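Ribosome-inactivating protein (Lychnis chalcedonica, PDB 2G5X) is a plant ribosome-inactivating protein, a single chain in which a mixed beta sheet is packed against many helices. Local coordinates at residues I34-K39 and L228-Y233; R1-T5 and F16-L20. All blocks are in the same frame, centred on the assembly; numbering follows the deposited sequence. Where two conformers were deposited one is given.

Contact 1: I34-K39 and L228-Y233; sequences IPVTKK and LGLLLY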
loop_
_atom_site.group_PDB
_atom_site.type_symbol
_atom_site.label_atom_id
_atom_site.label_comp_id
_atom_site.label_asym_id
_atom_site.label_seq_id
_atom_site.Cartn_x
_atom_site.Cartn_y
_atom_site.Cartn_z
ATOM N N ILE A 34 12.923 5.545 13.786
ATOM C CA ILE A 34 11.997 4.924 12.842
ATOM C C ILE A 34 10.579 5.177 13.356
ATOM O O ILE A 34 10.302 4.983 14.541
ATOM C CB ILE A 34 12.204 3.391 12.763
ATOM C CG1 ILE A 34 13.651 3.065 12.387
ATOM C CG2 ILE A 34 11.237 2.790 11.738
ATOM C CD1 ILE A 34 13.982 1.590 12.505
ATOM N N PRO A 35 9.663 5.627 12.483
ATOM C CA PRO A 35 8.293 5.874 12.950
ATOM C C PRO A 35 7.597 4.574 13.356
ATOM O O PRO A 35 7.891 3.507 12.817
ATOM C CB PRO A 35 7.635 6.559 11.752
ATOM C CG PRO A 35 8.373 5.991 10.584
ATOM C CD PRO A 35 9.809 5.974 11.059
ATOM N N VAL A 36 6.676 4.672 14.310
ATOM C CA VAL A 36 5.959 3.505 14.816
ATOM C C VAL A 36 4.446 3.693 14.728
ATOM O O VAL A 36 3.934 4.770 15.026
ATOM C CB VAL A 36 6.332 3.253 16.294
ATOM C CG1 VAL A 36 5.763 1.921 16.764
ATOM C CG2 VAL A 36 7.850 3.302 16.462
ATOM N N THR A 37 3.727 2.650 14.322
ATOM C CA THR A 37 2.276 2.756 14.227
ATOM C C THR A 37 1.665 2.711 15.625
ATOM O O THR A 37 2.320 2.305 16.593
ATOM C CB THR A 37 1.660 1.614 13.390
ATOM O OG1 THR A 37 1.849 0.363 14.064
ATOM C CG2 THR A 37 2.307 1.557 12.010
ATOM N N LYS A 38 0.412 3.139 15.723
ATOM C CA LYS A 38 -0.303 3.155 16.994
ATOM C C LYS A 38 -1.399 2.092 16.977
ATOM O O LYS A 38 -2.239 2.065 16.075
ATOM C CB LYS A 38 -0.928 4.536 17.226
ATOM C CG LYS A 38 -0.147 5.694 16.619
ATOM C CD LYS A 38 1.317 5.716 17.050
ATOM C CE LYS A 38 2.076 6.819 16.319
ATOM N NZ LYS A 38 3.538 6.837 16.628
ATOM N N LYS A 39 -1.395 1.222 17.982
ATOM C CA LYS A 39 -2.384 0.151 18.062
ATOM C C LYS A 39 -3.823 0.663 18.059
ATOM O O LYS A 39 -4.712 0.035 17.474
ATOM C CB LYS A 39 -2.133 -0.691 19.315
ATOM C CG LYS A 39 -2.913 -1.995 19.363
ATOM C CD LYS A 39 -2.425 -2.875 20.508
ATOM C CE LYS A 39 -3.145 -4.211 20.531
ATOM N NZ LYS A 39 -2.601 -5.107 21.592
ATOM N N LEU A 228 14.062 -1.795 8.986
ATOM C CA LEU A 228 12.694 -1.317 8.800
ATOM C C LEU A 228 12.548 0.188 8.601
ATOM O O LEU A 228 13.325 0.979 9.140
ATOM C CB LEU A 228 11.828 -1.760 9.981
ATOM C CG LEU A 228 11.809 -3.268 10.235
ATOM C CD1 LEU A 228 10.878 -3.575 11.393
ATOM C CD2 LEU A 228 11.362 -4.008 8.981
ATOM N N GLY A 229 11.551 0.565 7.802
ATOM C CA GLY A 229 11.268 1.966 7.547
ATOM C C GLY A 229 10.064 2.414 8.360
ATOM O O GLY A 229 9.784 3.606 8.477
ATOM N N LEU A 230 9.346 1.443 8.919
ATOM C CA LEU A 230 8.168 1.701 9.741
ATOM C C LEU A 230 8.043 0.541 10.720
ATOM O O LEU A 230 8.121 -0.621 10.320
ATOM C CB LEU A 230 6.903 1.775 8.867
ATOM C CG LEU A 230 5.557 1.929 9.592
ATOM C CD1 LEU A 230 5.480 3.303 10.252
ATOM C CD2 LEU A 230 4.403 1.762 8.603
ATOM N N LEU A 231 7.863 0.847 12.000
ATOM C CA LEU A 231 7.727 -0.206 12.998
ATOM C C LEU A 231 6.277 -0.388 13.392
ATOM O O LEU A 231 5.487 0.551 13.354
ATOM C CB LEU A 231 8.527 0.120 14.267
ATOM C CG LEU A 231 10.042 0.319 14.191
ATOM C CD1 LEU A 231 10.592 0.446 15.604
ATOM C CD2 LEU A 231 10.694 -0.856 13.486
ATOM N N LEU A 232 5.933 -1.613 13.763
ATOM C CA LEU A 232 4.592 -1.914 14.227
ATOM C C LEU A 232 4.635 -1.635 15.731
ATOM O O LEU A 232 5.697 -1.709 16.352
ATOM C CB LEU A 232 4.270 -3.392 13.980
ATOM C CG LEU A 232 2.906 -3.929 14.427
ATOM C CD1 LEU A 232 1.818 -3.383 13.517
ATOM C CD2 LEU A 232 2.916 -5.452 14.379
ATOM N N TYR A 233 3.493 -1.289 16.311
ATOM C CA TYR A 233 3.422 -1.040 17.744
ATOM C C TYR A 233 3.890 -2.316 18.451
ATOM O O TYR A 233 3.910 -3.389 17.846
ATOM C CB TYR A 233 1.976 -0.724 18.129
ATOM C CG TYR A 233 0.997 -1.764 17.638
ATOM C CD1 TYR A 233 0.810 -2.957 18.334
ATOM C CD2 TYR A 233 0.284 -1.574 16.453
ATOM C CE1 TYR A 233 -0.059 -3.941 17.861
ATOM C CE2 TYR A 233 -0.587 -2.550 15.972
ATOM C CZ TYR A 233 -0.752 -3.730 16.683
ATOM O OH TYR A 233 -1.606 -4.699 16.211
#

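Contact 2: R1-T5 and F16-L20; sequences RPSWT and FLDSL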
loop_
_atom_site.group_PDB
_atom_site.type_symbol
_atom_site.label_atom_id
_atom_site.label_comp_id
_atom_site.label_asym_id
_atom_site.label_seq_id
_atom_site.Cartn_x
_atom_site.Cartn_y
_atom_site.Cartn_z
ATOM N N ARG A 1 -1.198 15.489 1.951
ATOM C CA ARG A 1 -1.475 14.048 1.703
ATOM C C ARG A 1 -0.360 13.445 0.859
ATOM O O ARG A 1 0.038 14.021 -0.158
ATOM C CB ARG A 1 -2.810 13.888 0.968
ATOM C CG ARG A 1 -3.227 12.441 0.734
ATOM C CD ARG A 1 -4.476 12.352 -0.137
ATOM N NE ARG A 1 -5.630 13.023 0.458
ATOM C CZ ARG A 1 -6.807 13.155 -0.148
ATOM N NH1 ARG A 1 -6.988 12.660 -1.366
ATOM N NH2 ARG A 1 -7.807 13.783 0.460
ATOM N N PRO A 2 0.171 12.286 1.275
ATOM C CA PRO A 2 1.241 11.647 0.506
ATOM C C PRO A 2 0.750 11.423 -0.921
ATOM O O PRO A 2 -0.359 10.926 -1.128
ATOM C CB PRO A 2 1.465 10.338 1.255
ATOM C CG PRO A 2 1.147 10.713 2.675
ATOM C CD PRO A 2 -0.113 11.530 2.507
ATOM N N SER A 3 1.565 11.797 -1.900
ATOM C CA SER A 3 1.181 11.635 -3.296
ATOM C C SER A 3 2.368 11.215 -4.146
ATOM O O SER A 3 3.495 11.667 -3.928
ATOM C CB SER A 3 0.607 12.948 -3.837
ATOM O OG SER A 3 0.191 12.818 -5.186
ATOM N N TRP A 4 2.113 10.337 -5.110
ATOM C CA TRP A 4 3.166 9.883 -6.006
ATOM C C TRP A 4 2.663 9.797 -7.436
ATOM O O TRP A 4 1.672 9.120 -7.719
ATOM C CB TRP A 4 3.708 8.509 -5.584
ATOM C CG TRP A 4 4.852 8.020 -6.461
ATOM C CD1 TRP A 4 5.901 8.765 -6.930
ATOM C CD2 TRP A 4 5.054 6.690 -6.964
ATOM N NE1 TRP A 4 6.738 7.984 -7.694
ATOM C CE2 TRP A 4 6.244 6.708 -7.731
ATOM C CE3 TRP A 4 4.348 5.486 -6.839
ATOM C CZ2 TRP A 4 6.740 5.567 -8.375
ATOM C CZ3 TRP A 4 4.844 4.347 -7.480
ATOM C CH2 TRP A 4 6.029 4.399 -8.238
ATOM N N THR A 5 3.330 10.516 -8.331
ATOM C CA THR A 5 2.981 10.454 -9.737
ATOM C C THR A 5 3.773 9.229 -10.184
ATOM O O THR A 5 5.005 9.236 -10.198
ATOM C CB THR A 5 3.437 11.720 -10.490
ATOM O OG1 THR A 5 2.678 12.841 -10.022
ATOM C CG2 THR A 5 3.218 11.566 -11.990
ATOM N N PHE A 16 8.175 10.113 -1.339
ATOM C CA PHE A 16 6.783 9.733 -1.141
ATOM C C PHE A 16 6.695 8.728 0.009
ATOM O O PHE A 16 5.865 8.868 0.906
ATOM C CB PHE A 16 6.236 9.119 -2.439
ATOM C CG PHE A 16 5.042 8.233 -2.244
ATOM C CD1 PHE A 16 3.818 8.758 -1.833
ATOM C CD2 PHE A 16 5.141 6.868 -2.479
ATOM C CE1 PHE A 16 2.707 7.929 -1.658
ATOM C CE2 PHE A 16 4.040 6.030 -2.308
ATOM C CZ PHE A 16 2.821 6.560 -1.898
ATOM N N LEU A 17 7.560 7.718 -0.014
ATOM C CA LEU A 17 7.555 6.707 1.040
ATOM C C LEU A 17 7.864 7.296 2.416
ATOM O O LEU A 17 7.255 6.900 3.412
ATOM C CB LEU A 17 8.555 5.594 0.724
ATOM C CG LEU A 17 8.193 4.698 -0.461
ATOM C CD1 LEU A 17 9.267 3.637 -0.628
ATOM C CD2 LEU A 17 6.833 4.045 -0.225
ATOM N N ASP A 18 8.807 8.233 2.480
ATOM C CA ASP A 18 9.136 8.846 3.765
ATOM C C ASP A 18 7.930 9.628 4.274
ATOM O O ASP A 18 7.633 9.611 5.469
ATOM C CB ASP A 18 10.355 9.774 3.652
ATOM C CG ASP A 18 11.676 9.020 3.724
ATOM O OD1 ASP A 18 11.683 7.868 4.207
ATOM O OD2 ASP A 18 12.713 9.589 3.315
ATOM N N SER A 19 7.224 10.302 3.368
ATOM C CA SER A 19 6.039 11.068 3.759
ATOM C C SER A 19 4.983 10.125 4.316
ATOM O O SER A 19 4.354 10.407 5.335
ATOM C CB SER A 19 5.459 11.828 2.563
ATOM O OG SER A 19 4.173 12.339 2.860
ATOM N N LEU A 20 4.792 8.997 3.641
ATOM C CA LEU A 20 3.815 8.007 4.075
ATOM C C LEU A 20 4.189 7.414 5.438
ATOM O O LEU A 20 3.338 7.278 6.317
ATOM C CB LEU A 20 3.700 6.891 3.030
ATOM C CG LEU A 20 2.747 5.736 3.362
ATOM C CD1 LEU A 20 1.355 6.278 3.668
ATOM C CD2 LEU A 20 2.703 4.762 2.189
#

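Contact 1: I34-K39 and L228-Y233
Segments 34-39 and 228-233 run parallel and meet in a single beta bridge at Val36 and Leu231, whose CA atoms are 4.5 Å apart. Leu231 bonds through both of its backbone polar atoms: Leu231 N gives an almost straight bond to Pro35 O (2.8 Å, 175° at the hydrogen), and Leu231 O receives Thr37 N at 2.9 Å. The motif is an isolated parallel bridge between two loops. It joins the link between helix 10-25 and strand 45-51 to the C-terminal tail. The disulfide Cys32-Cys214 also ties the loop after helix 10-25 to the chain after helix 203-210.

Apolar groups flank the bridge. Placing Ile34 CG2 anti to the backbone N turns this methyl onto Leu231, 3.7 Å from Leu231 CG, and onto the peptide between Gly229 and Leu230. Pro35 and Leu230 cross at about a right angle, with Pro35 CG 4.0 Å from Leu230 CD1. Val36 CG2 meets Leu231 CB. Trp203 and Ser207 bond the backbone of the tail at Leu230 and Leu232, so helix 203-210 also holds the tail.

Thr37 OG1 accepts a long, bent bond from Tyr233 N (3.2 Å, 136°). It is also hydrogen-bonded to Ser66 O, so the hydroxyl joins three parts of the chain. The Tyr233 ring is sandwiched between aliphatic groups. Leu232 CG sits over the centre of one face. Over the opposite face the extended Lys39 chain passes, and its CB makes a CH-pi contact 3.7 Å from the Tyr233 ring centroid.

Contact 2: R1-T5 and F16-L20
Phe16 and Pro2 have the most surface buried in this contact, and Trp4 comes next. They join strand 3-5, with the N-terminal residues before it, to helix 10-25. These are the first two elements of a beta-alpha-beta unit. The third is strand 45-51, which runs parallel to strand 3-5 in the sheet.

Phe16 points from the helix toward the strand. Its CG is anti to the backbone N (chi1 158°), which lays the ring alongside the backbone of residues 2-4. Trp4 CB stands over one ring face, displaced toward the rim, and is 3.6 Å from Phe16 CG. This is a CH-pi contact, only 15° off the ring normal. The indole does not stack on the phenyl ring. The five-membered ring of Trp4 is nearly parallel to the Phe16 ring but slid far aside, with centroids 5.4 Å apart. Beyond CB the indole turns to Met167 of helix 154-173 and meets the ring of Tyr13.

One residue earlier in the strand, Ser3 O lies obliquely to the Phe16 ring, 3.6 Å from Phe16 CD1. Pro2 bridges one helical turn. Pro2 CB is 4.0 Å from Phe16 CE1, and Pro2 CG is 4.0 Å from Leu20 CA. The bond from Leu20 N to Phe16 O keeps these two helix residues one turn apart. Val48 and Val168 also touch both Phe16 and Leu20.

The two segments share no hydrogen bond. The backbone bonds of Pro2 and Trp4 go instead to Asn49 and Val51 at strand 45-51. The hold on the helix therefore comes mainly from apolar packing.

How the contacts relate
Contact 2 comes first along the chain and closes before contact 1 opens. Their centres are about 17 Å apart, and their nearest atoms about 6 Å, so they do not touch. Helix 10-25 links them. Contact 2 packs one part of it against edge strand 3-5. Close to its C-terminal end, Arg21 and Phe24 meet Pro35 and Leu230 of contact 1. The loop that leaves this helix supplies residues 34-39 and then leads into strand 45-51, the neighbour of strand 3-5. Contact 2 is thus local, within one beta-alpha-beta unit. Contact 1 spans 188 intervening residues and brings the C-terminal tail back to the N-terminal part of the fold.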